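Local atomic coordinates of CDC25-like phosphatase YCH1 (Saccharomyces cerevisiae, PDB entry 3FS5), a protein that acts as a protein phosphatase, with a single rhodanese-fold domain homologous to the catalytic domain of Cdc25. Residues A[19-24]-A[31-36]; A[41-46]-A[51-56]; A[72-77]-A[113-118]. One frame throughout, in Å; residues are numbered along the deposited sequence.

Contact 1 (A[19-24]-A[31-36])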
loop_
_atom_site.group_PDB
_atom_site.type_symbol
_atom_site.label_atom_id
_atom_site.label_comp_id
_atom_site.label_asym_id
_atom_site.label_seq_id
_atom_site.Cartn_x
_atom_site.Cartn_y
_atom_site.Cartn_z
ATOM N N ARG A 19 -3.212 12.086 6.052
ATOM C CA ARG A 19 -4.455 12.560 6.643
ATOM C C ARG A 19 -5.292 11.356 7.080
ATOM O O ARG A 19 -5.846 11.345 8.179
ATOM C CB ARG A 19 -5.231 13.413 5.636
ATOM C CG ARG A 19 -6.475 14.068 6.215
ATOM C CD ARG A 19 -7.164 14.970 5.196
ATOM N NE ARG A 19 -8.453 15.452 5.694
ATOM C CZ ARG A 19 -8.606 16.414 6.602
ATOM N NH1 ARG A 19 -9.827 16.770 6.989
ATOM N NH2 ARG A 19 -7.547 17.033 7.114
ATOM N N TRP A 20 -5.372 10.338 6.223
ATOM C CA TRP A 20 -6.124 9.125 6.549
ATOM C C TRP A 20 -5.567 8.466 7.807
ATOM O O TRP A 20 -6.314 7.926 8.626
ATOM C CB TRP A 20 -6.037 8.102 5.410
ATOM C CG TRP A 20 -6.775 8.462 4.160
ATOM C CD1 TRP A 20 -7.403 9.642 3.876
ATOM C CD2 TRP A 20 -6.954 7.624 3.012
ATOM N NE1 TRP A 20 -7.962 9.587 2.620
ATOM C CE2 TRP A 20 -7.701 8.360 2.068
ATOM C CE3 TRP A 20 -6.555 6.320 2.690
ATOM C CZ2 TRP A 20 -8.059 7.836 0.822
ATOM C CZ3 TRP A 20 -6.915 5.798 1.447
ATOM C CH2 TRP A 20 -7.659 6.558 0.531
ATOM N N MET A 21 -4.246 8.481 7.943
ATOM C CA MET A 21 -3.613 7.866 9.101
ATOM C C MET A 21 -3.925 8.636 10.382
ATOM O O MET A 21 -4.157 8.035 11.433
ATOM C CB MET A 21 -2.103 7.761 8.873
ATOM C CG MET A 21 -1.742 6.717 7.815
ATOM S SD MET A 21 0.014 6.599 7.431
ATOM C CE MET A 21 0.619 5.738 8.882
ATOM N N GLN A 22 -3.947 9.962 10.285
ATOM C CA GLN A 22 -4.254 10.806 11.437
ATOM C C GLN A 22 -5.688 10.565 11.920
ATOM O O GLN A 22 -5.939 10.497 13.122
ATOM C CB GLN A 22 -4.085 12.288 11.073
ATOM C CG GLN A 22 -2.640 12.742 10.860
ATOM C CD GLN A 22 -1.852 12.830 12.157
ATOM O OE1 GLN A 22 -1.632 11.827 12.831
ATOM N NE2 GLN A 22 -1.431 14.039 12.513
ATOM N N GLU A 23 -6.623 10.429 10.980
ATOM C CA GLU A 23 -8.032 10.213 11.314
ATOM C C GLU A 23 -8.407 8.764 11.604
ATOM O O GLU A 23 -9.398 8.501 12.288
ATOM C CB GLU A 23 -8.925 10.737 10.187
ATOM C CG GLU A 23 -8.798 12.225 9.947
ATOM C CD GLU A 23 -9.809 12.738 8.947
ATOM O OE1 GLU A 23 -9.766 12.308 7.776
ATOM O OE2 GLU A 23 -10.651 13.574 9.331
ATOM N N GLY A 24 -7.633 7.824 11.069
ATOM C CA GLY A 24 -7.921 6.420 11.299
ATOM C C GLY A 24 -8.833 5.798 10.256
ATOM O O GLY A 24 -9.219 4.638 10.376
ATOM N N GLU A 31 -13.976 4.946 5.403
ATOM C CA GLU A 31 -13.701 3.520 5.280
ATOM C C GLU A 31 -12.290 3.201 5.771
ATOM O O GLU A 31 -11.433 4.082 5.872
ATOM C CB GLU A 31 -13.833 3.076 3.820
ATOM C CG GLU A 31 -15.184 3.348 3.197
ATOM C CD GLU A 31 -15.254 2.889 1.754
ATOM O OE1 GLU A 31 -14.375 3.285 0.963
ATOM O OE2 GLU A 31 -16.188 2.135 1.411
ATOM N N PRO A 32 -12.031 1.926 6.089
ATOM C CA PRO A 32 -10.708 1.527 6.563
ATOM C C PRO A 32 -9.725 1.405 5.402
ATOM O O PRO A 32 -10.122 1.348 4.232
ATOM C CB PRO A 32 -10.982 0.190 7.241
ATOM C CG PRO A 32 -12.051 -0.389 6.382
ATOM C CD PRO A 32 -12.974 0.793 6.141
ATOM N N PHE A 33 -8.439 1.368 5.722
ATOM C CA PHE A 33 -7.421 1.243 4.687
ATOM C C PHE A 33 -6.300 0.341 5.187
ATOM O O PHE A 33 -6.187 0.087 6.382
ATOM C CB PHE A 33 -6.870 2.632 4.321
ATOM C CG PHE A 33 -6.166 3.326 5.459
ATOM C CD1 PHE A 33 -4.819 3.082 5.716
ATOM C CD2 PHE A 33 -6.859 4.194 6.297
ATOM C CE1 PHE A 33 -4.175 3.691 6.792
ATOM C CE2 PHE A 33 -6.225 4.812 7.376
ATOM C CZ PHE A 33 -4.881 4.558 7.625
ATOM N N GLN A 34 -5.490 -0.162 4.263
ATOM C CA GLN A 34 -4.369 -1.016 4.616
ATOM C C GLN A 34 -3.237 -0.817 3.620
ATOM O O GLN A 34 -3.420 -0.988 2.414
ATOM C CB GLN A 34 -4.774 -2.493 4.624
ATOM C CG GLN A 34 -3.598 -3.422 4.935
ATOM C CD GLN A 34 -2.985 -3.147 6.306
ATOM O OE1 GLN A 34 -1.765 -3.024 6.447
ATOM N NE2 GLN A 34 -3.831 -3.065 7.321
ATOM N N VAL A 35 -2.069 -0.454 4.136
ATOM C CA VAL A 35 -0.896 -0.226 3.307
ATOM C C VAL A 35 -0.147 -1.530 3.064
ATOM O O VAL A 35 0.101 -2.295 4.000
ATOM C CB VAL A 35 0.074 0.782 3.985
ATOM C CG1 VAL A 35 1.376 0.881 3.193
ATOM C CG2 VAL A 35 -0.588 2.145 4.092
ATOM N N VAL A 36 0.196 -1.788 1.807
ATOM C CA VAL A 36 0.955 -2.985 1.453
ATOM C C VAL A 36 2.247 -2.541 0.768
ATOM O O VAL A 36 2.228 -2.009 -0.346
ATOM C CB VAL A 36 0.170 -3.912 0.496
ATOM C CG1 VAL A 36 0.983 -5.186 0.211
ATOM C CG2 VAL A 36 -1.172 -4.280 1.117
HETATM O O HOH W 1 -8.118 1.854 8.838
#
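F33 has a chi1 of 63°, which tucks its CG between the backbone N and the carbonyl carbon and swings the ring off strand 33-37 onto the last turn of helix 14-23. Facing it, W20 and M21 both hold CG opposite their own carbonyl carbons (chi1 -70° in W20), a rotation that sets the indole beside F33, CE3 nearest, while the M21 chain passes the far end of the ring. The outer atoms CE2 and CZ of F33 make the closest contacts. CE2 lies 3.8 Å from W20 CB, CZ is 3.8 Å from M21 CG, and the two side chains of M21 and F33 cross at about a right angle. The W20 six-membered ring is turned by 44° to the F33 ring, an oblique pairing with centroids 6.0 Å apart, and W20 CE3 reaches to 4.0 Å from F33 CB. F33 CE2 also comes within 3.4 Å of W20 O, a carbonyl already occupied by the 2.8 Å bond from G24 N that closes the helix. G24 then leaves helical geometry with positive phi, where a side chain would jam against the preceding carbonyl, and its backbone lines the ring too. Cutting F33 back to alanine is likely to leave a gap beside W20 CB and M21 CG, with helix and strand bridged chiefly by the water. W20 also meets W119 edge-to-face and touches I87, joining helix 14-23 to the central sheet of the rhodanese fold. The polar element is a water that accepts from F33 N (3.2 Å) and gives G24 O only a weak bond. Helix and strand are therefore held together here mainly by apolar surface, with directed bonding confined to one water-mediated link between backbones.

Contact 2 (A[41-46]-A[51-56]); sequences SDYMGG and GWHYAY
Y43 and H53 stack face-to-face where the loop following strand 33-37 lies against the edge strand 52-53 of the parallel sheet. The planes are only 5° apart and the centroids 3.8 Å, with H53 CD2 over the centre of the phenol ring and Y43 CD2 over the imidazole. The nearest pair is H53 NE2 to Y43 CG, at 3.5 Å. In both residues chi1 extends CG away from the backbone N (171° in Y43, -179° in H53), which sends the two rings into the space between their chains. A hydrogen bond from H53 ND1 to D37 O fixes the rotation of the imidazole, and Y43 also stacks with H47. This loop borders the probable active site of the rhodanese/Cdc25 fold. D42 OD2 is hydrogen-bonded to the hydroxyl of the hydroxyethylthio adduct on the cysteine at position 90, where these families carry their reactive CX5R cysteine; the bond shows only that D42 lies near the site. A type II turn runs from Y43 to G46, with G45 in the positive-phi position that favours glycine. At the phenol's edge, in the ring plane, a water lies 2.7 Å from Y43 OH and donates a weak 3.1 Å bond to G51 O.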
loop_
_atom_site.group_PDB
_atom_site.type_symbol
_atom_site.label_atom_id
_atom_site.label_comp_id
_atom_site.label_asym_id
_atom_site.label_seq_id
_atom_site.Cartn_x
_atom_site.Cartn_y
_atom_site.Cartn_z
ATOM N N SER A 41 14.369 -6.343 -0.766
ATOM C CA SER A 41 15.362 -6.004 0.241
ATOM C C SER A 41 15.443 -4.481 0.372
ATOM O O SER A 41 15.977 -3.968 1.350
ATOM C CB SER A 41 16.730 -6.611 -0.115
ATOM O OG SER A 41 17.109 -6.305 -1.439
ATOM N N ASP A 42 14.898 -3.751 -0.604
ATOM C CA ASP A 42 14.918 -2.294 -0.507
ATOM C C ASP A 42 13.895 -1.762 0.506
ATOM O O ASP A 42 13.647 -0.562 0.601
ATOM C CB ASP A 42 14.751 -1.630 -1.889
ATOM C CG ASP A 42 13.657 -2.254 -2.742
ATOM O OD1 ASP A 42 13.280 -3.421 -2.531
ATOM O OD2 ASP A 42 13.189 -1.555 -3.665
ATOM N N TYR A 43 13.330 -2.677 1.283
ATOM C CA TYR A 43 12.376 -2.337 2.330
ATOM C C TYR A 43 13.183 -1.710 3.467
ATOM O O TYR A 43 12.649 -0.980 4.302
ATOM C CB TYR A 43 11.683 -3.620 2.801
ATOM C CG TYR A 43 10.808 -3.511 4.028
ATOM C CD1 TYR A 43 11.263 -3.951 5.275
ATOM C CD2 TYR A 43 9.500 -3.037 3.933
ATOM C CE1 TYR A 43 10.436 -3.930 6.392
ATOM C CE2 TYR A 43 8.664 -3.009 5.043
ATOM C CZ TYR A 43 9.134 -3.457 6.267
ATOM O OH TYR A 43 8.296 -3.450 7.358
ATOM N N MET A 44 14.483 -1.995 3.467
ATOM C CA MET A 44 15.420 -1.507 4.477
ATOM C C MET A 44 15.488 0.013 4.584
ATOM O O MET A 44 15.451 0.717 3.580
ATOM C CB MET A 44 16.827 -2.048 4.171
ATOM C CG MET A 44 17.936 -1.505 5.077
ATOM S SD MET A 44 19.610 -2.012 4.558
ATOM C CE MET A 44 20.050 -0.670 3.468
ATOM N N GLY A 45 15.597 0.510 5.813
ATOM C CA GLY A 45 15.712 1.940 6.023
ATOM C C GLY A 45 14.480 2.681 6.493
ATOM O O GLY A 45 14.536 3.894 6.691
ATOM N N GLY A 46 13.371 1.969 6.669
ATOM C CA GLY A 46 12.150 2.612 7.118
ATOM C C GLY A 46 10.925 2.185 6.326
ATOM O O GLY A 46 11.026 1.814 5.153
ATOM N N GLY A 51 1.841 -0.892 8.136
ATOM C CA GLY A 51 1.679 -1.455 6.806
ATOM C C GLY A 51 2.130 -2.911 6.780
ATOM O O GLY A 51 2.779 -3.363 7.719
ATOM N N TRP A 52 1.777 -3.657 5.734
ATOM C CA TRP A 52 2.206 -5.050 5.638
ATOM C C TRP A 52 3.271 -5.159 4.551
ATOM O O TRP A 52 3.201 -4.475 3.531
ATOM C CB TRP A 52 1.046 -5.989 5.294
ATOM C CG TRP A 52 -0.079 -6.018 6.284
ATOM C CD1 TRP A 52 -0.047 -5.612 7.589
ATOM C CD2 TRP A 52 -1.409 -6.489 6.041
ATOM N NE1 TRP A 52 -1.281 -5.799 8.172
ATOM C CE2 TRP A 52 -2.135 -6.336 7.243
ATOM C CE3 TRP A 52 -2.059 -7.025 4.920
ATOM C CZ2 TRP A 52 -3.484 -6.699 7.358
ATOM C CZ3 TRP A 52 -3.401 -7.388 5.034
ATOM C CH2 TRP A 52 -4.098 -7.220 6.247
ATOM N N HIS A 53 4.245 -6.031 4.775
ATOM C CA HIS A 53 5.346 -6.219 3.840
ATOM C C HIS A 53 5.207 -7.510 3.031
ATOM O O HIS A 53 5.386 -8.602 3.564
ATOM C CB HIS A 53 6.660 -6.205 4.635
ATOM C CG HIS A 53 7.890 -6.361 3.799
ATOM N ND1 HIS A 53 7.954 -5.971 2.479
ATOM C CD2 HIS A 53 9.123 -6.820 4.116
ATOM C CE1 HIS A 53 9.174 -6.184 2.018
ATOM N NE2 HIS A 53 9.902 -6.697 2.992
ATOM N N TYR A 54 4.859 -7.364 1.750
ATOM C CA TYR A 54 4.700 -8.485 0.813
ATOM C C TYR A 54 5.498 -8.195 -0.457
ATOM O O TYR A 54 5.025 -7.479 -1.344
ATOM C CB TYR A 54 3.221 -8.691 0.435
ATOM C CG TYR A 54 2.410 -9.400 1.493
ATOM C CD1 TYR A 54 2.013 -8.739 2.652
ATOM C CD2 TYR A 54 2.073 -10.747 1.355
ATOM C CE1 TYR A 54 1.307 -9.396 3.648
ATOM C CE2 TYR A 54 1.364 -11.415 2.347
ATOM C CZ TYR A 54 0.987 -10.733 3.492
ATOM O OH TYR A 54 0.306 -11.380 4.496
ATOM N N ALA A 55 6.700 -8.757 -0.550
ATOM C CA ALA A 55 7.569 -8.527 -1.704
ATOM C C ALA A 55 6.915 -8.851 -3.048
ATOM O O ALA A 55 6.346 -9.929 -3.236
ATOM C CB ALA A 55 8.868 -9.323 -1.547
ATOM N N TYR A 56 7.013 -7.912 -3.981
ATOM C CA TYR A 56 6.441 -8.082 -5.311
ATOM C C TYR A 56 6.917 -9.360 -6.007
ATOM O O TYR A 56 6.116 -10.098 -6.582
ATOM C CB TYR A 56 6.795 -6.889 -6.193
ATOM C CG TYR A 56 6.293 -7.033 -7.608
ATOM C CD1 TYR A 56 4.947 -6.859 -7.909
ATOM C CD2 TYR A 56 7.161 -7.369 -8.645
ATOM C CE1 TYR A 56 4.473 -7.014 -9.206
ATOM C CE2 TYR A 56 6.699 -7.527 -9.946
ATOM C CZ TYR A 56 5.354 -7.348 -10.219
ATOM O OH TYR A 56 4.886 -7.498 -11.504
HETATM O O HOH W 2 5.686 -3.052 6.629
#

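Contact 3 (A[72-77]-A[113-118]); sequences RLLEKQ and LSRCRL
L74 is met by R115, which lays its guanidinium against the leucine's branch end. CD2 of L74 stands over the centre of one face of that group, 3.8 Å from R115 CZ, while L74 CD1 is 4.0 Å from R115 NH1; the two side chains cross at about a right angle. In R115, bends at chi2 and chi3 (-97°) bring the guanidinium face to L74 CD2. The same CD2 also reaches C116 SG at 4.1 Å, so this one methyl touches both a charged flat group and the first residue of the strand. One turn further along the helix, the CB of Q77 points toward the segment 113-118 and the side chain runs up to R115, although the position of its amide is doubtful. Helix 63-78 packs over the start of strand 116-121, with L74 also touching E112 in the preceding loop. Strand 84-88 lies next in the sheet: R115 and R117 share backbone hydrogen bonds with L84, which the Q77 side chain also touches, while L73 packs on V86 and on L104 of helix 96-106.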
loop_
_atom_site.group_PDB
_atom_site.type_symbol
_atom_site.label_atom_id
_atom_site.label_comp_id
_atom_site.label_asym_id
_atom_site.label_seq_id
_atom_site.Cartn_x
_atom_site.Cartn_y
_atom_site.Cartn_z
ATOM N N ARG A 72 -6.009 -12.261 3.817
ATOM C CA ARG A 72 -5.836 -11.345 4.938
ATOM C C ARG A 72 -6.598 -10.052 4.724
ATOM O O ARG A 72 -7.249 -9.550 5.641
ATOM C CB ARG A 72 -4.359 -11.008 5.160
ATOM C CG ARG A 72 -3.561 -12.081 5.859
ATOM C CD ARG A 72 -2.194 -11.548 6.263
ATOM N NE ARG A 72 -2.279 -10.578 7.353
ATOM C CZ ARG A 72 -1.234 -9.922 7.850
ATOM N NH1 ARG A 72 -1.398 -9.061 8.844
ATOM N NH2 ARG A 72 -0.022 -10.118 7.346
ATOM N N LEU A 73 -6.500 -9.506 3.516
ATOM C CA LEU A 73 -7.182 -8.263 3.191
ATOM C C LEU A 73 -8.696 -8.398 3.327
ATOM O O LEU A 73 -9.336 -7.581 3.988
ATOM C CB LEU A 73 -6.823 -7.815 1.767
ATOM C CG LEU A 73 -5.383 -7.314 1.578
ATOM C CD1 LEU A 73 -5.139 -6.978 0.116
ATOM C CD2 LEU A 73 -5.143 -6.084 2.458
ATOM N N LEU A 74 -9.264 -9.431 2.711
ATOM C CA LEU A 74 -10.709 -9.638 2.758
ATOM C C LEU A 74 -11.208 -9.926 4.166
ATOM O O LEU A 74 -12.332 -9.569 4.520
ATOM C CB LEU A 74 -11.116 -10.769 1.807
ATOM C CG LEU A 74 -10.966 -10.425 0.321
ATOM C CD1 LEU A 74 -11.299 -11.632 -0.546
ATOM C CD2 LEU A 74 -11.889 -9.253 -0.014
ATOM N N GLU A 75 -10.366 -10.562 4.969
ATOM C CA GLU A 75 -10.730 -10.879 6.341
ATOM C C GLU A 75 -10.849 -9.577 7.133
ATOM O O GLU A 75 -11.748 -9.417 7.963
ATOM C CB GLU A 75 -9.675 -11.799 6.953
ATOM C CG GLU A 75 -10.056 -12.375 8.298
ATOM C CD GLU A 75 -9.255 -13.618 8.631
ATOM O OE1 GLU A 75 -9.397 -14.625 7.902
ATOM O OE2 GLU A 75 -8.483 -13.587 9.614
ATOM N N LYS A 76 -9.945 -8.641 6.862
ATOM C CA LYS A 76 -9.961 -7.341 7.528
ATOM C C LYS A 76 -11.167 -6.528 7.048
ATOM O O LYS A 76 -11.805 -5.814 7.827
ATOM C CB LYS A 76 -8.665 -6.578 7.214
ATOM C CG LYS A 76 -8.540 -5.199 7.864
ATOM C CD LYS A 76 -7.166 -4.591 7.563
ATOM C CE LYS A 76 -6.859 -3.349 8.406
ATOM N NZ LYS A 76 -7.675 -2.167 8.029
ATOM N N GLN A 77 -11.478 -6.643 5.761
ATOM C CA GLN A 77 -12.597 -5.906 5.181
ATOM C C GLN A 77 -13.931 -6.357 5.772
ATOM O O GLN A 77 -14.798 -5.534 6.076
ATOM C CB GLN A 77 -12.600 -6.081 3.654
ATOM C CG GLN A 77 -13.628 -5.223 2.916
ATOM C CD GLN A 77 -15.012 -5.856 2.859
ATOM O OE1 GLN A 77 -16.007 -5.173 2.609
ATOM N NE2 GLN A 77 -15.079 -7.164 3.076
ATOM N N LEU A 113 -15.010 -7.989 -6.116
ATOM C CA LEU A 113 -14.612 -6.741 -6.751
ATOM C C LEU A 113 -15.126 -5.514 -6.012
ATOM O O LEU A 113 -14.458 -4.481 -5.983
ATOM C CB LEU A 113 -15.101 -6.689 -8.200
ATOM C CG LEU A 113 -14.271 -7.412 -9.264
ATOM C CD1 LEU A 113 -14.899 -7.180 -10.633
ATOM C CD2 LEU A 113 -12.836 -6.890 -9.246
ATOM N N SER A 114 -16.307 -5.626 -5.412
ATOM C CA SER A 114 -16.904 -4.503 -4.694
ATOM C C SER A 114 -16.397 -4.335 -3.262
ATOM O O SER A 114 -16.685 -3.332 -2.609
ATOM C CB SER A 114 -18.427 -4.658 -4.667
ATOM O OG SER A 114 -18.796 -5.857 -4.004
ATOM N N ARG A 115 -15.641 -5.309 -2.770
ATOM C CA ARG A 115 -15.138 -5.233 -1.403
ATOM C C ARG A 115 -13.849 -4.440 -1.205
ATOM O O ARG A 115 -13.473 -4.141 -0.069
ATOM C CB ARG A 115 -14.950 -6.641 -0.842
ATOM C CG ARG A 115 -16.258 -7.352 -0.548
ATOM C CD ARG A 115 -16.109 -8.207 0.695
ATOM N NE ARG A 115 -15.825 -9.595 0.385
ATOM C CZ ARG A 115 -15.289 -10.460 1.237
ATOM N NH1 ARG A 115 -15.087 -11.709 0.851
ATOM N NH2 ARG A 115 -14.929 -10.077 2.456
ATOM N N CYS A 116 -13.174 -4.104 -2.300
ATOM C CA CYS A 116 -11.915 -3.365 -2.223
ATOM C C CYS A 116 -11.832 -2.212 -3.213
ATOM O O CYS A 116 -12.532 -2.192 -4.224
ATOM C CB CYS A 116 -10.725 -4.294 -2.513
ATOM S SG CYS A 116 -10.499 -5.692 -1.405
ATOM N N ARG A 117 -10.963 -1.255 -2.896
ATOM C CA ARG A 117 -10.674 -0.109 -3.756
ATOM C C ARG A 117 -9.153 -0.177 -3.780
ATOM O O ARG A 117 -8.531 -0.299 -2.735
ATOM C CB ARG A 117 -11.121 1.215 -3.130
ATOM C CG ARG A 117 -12.612 1.331 -2.856
ATOM C CD ARG A 117 -12.953 2.712 -2.297
ATOM N NE ARG A 117 -14.229 2.713 -1.591
ATOM C CZ ARG A 117 -15.409 2.535 -2.176
ATOM N NH1 ARG A 117 -16.521 2.543 -1.448
ATOM N NH2 ARG A 117 -15.477 2.366 -3.488
ATOM N N LEU A 118 -8.552 -0.116 -4.962
ATOM C CA LEU A 118 -7.102 -0.222 -5.049
ATOM C C LEU A 118 -6.405 1.096 -5.345
ATOM O O LEU A 118 -6.793 1.819 -6.262
ATOM C CB LEU A 118 -6.725 -1.253 -6.117
ATOM C CG LEU A 118 -7.325 -2.647 -5.921
ATOM C CD1 LEU A 118 -6.892 -3.555 -7.069
ATOM C CD2 LEU A 118 -6.875 -3.223 -4.582
#

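All three contacts reach the same parallel sheet. Contacts 1 and 3, centres about 14 Å apart, use its two faces: F33 turns to helix 14-23, whereas its neighbour Q34 sets CG 4.0 Å from CD2 of L73 on helix 63-78, and K76 NZ probably hydrogen-bonds F33 O (3.2 Å). They are also tied by the salt bridge from E31 OE1 to R117 NE (2.6 Å). Contacts 1 and 2 lie on adjacent strands, probably bonded from W52 N to V35 O at 2.8 Å. Contact 2, about 21 Å from contact 3 between centres, is linked to it by a probable hydrogen bond between Y54 OH and R72 NH2 (3.1 Å). Contact 2 borders the probable active-site cysteine at position 90, through D42.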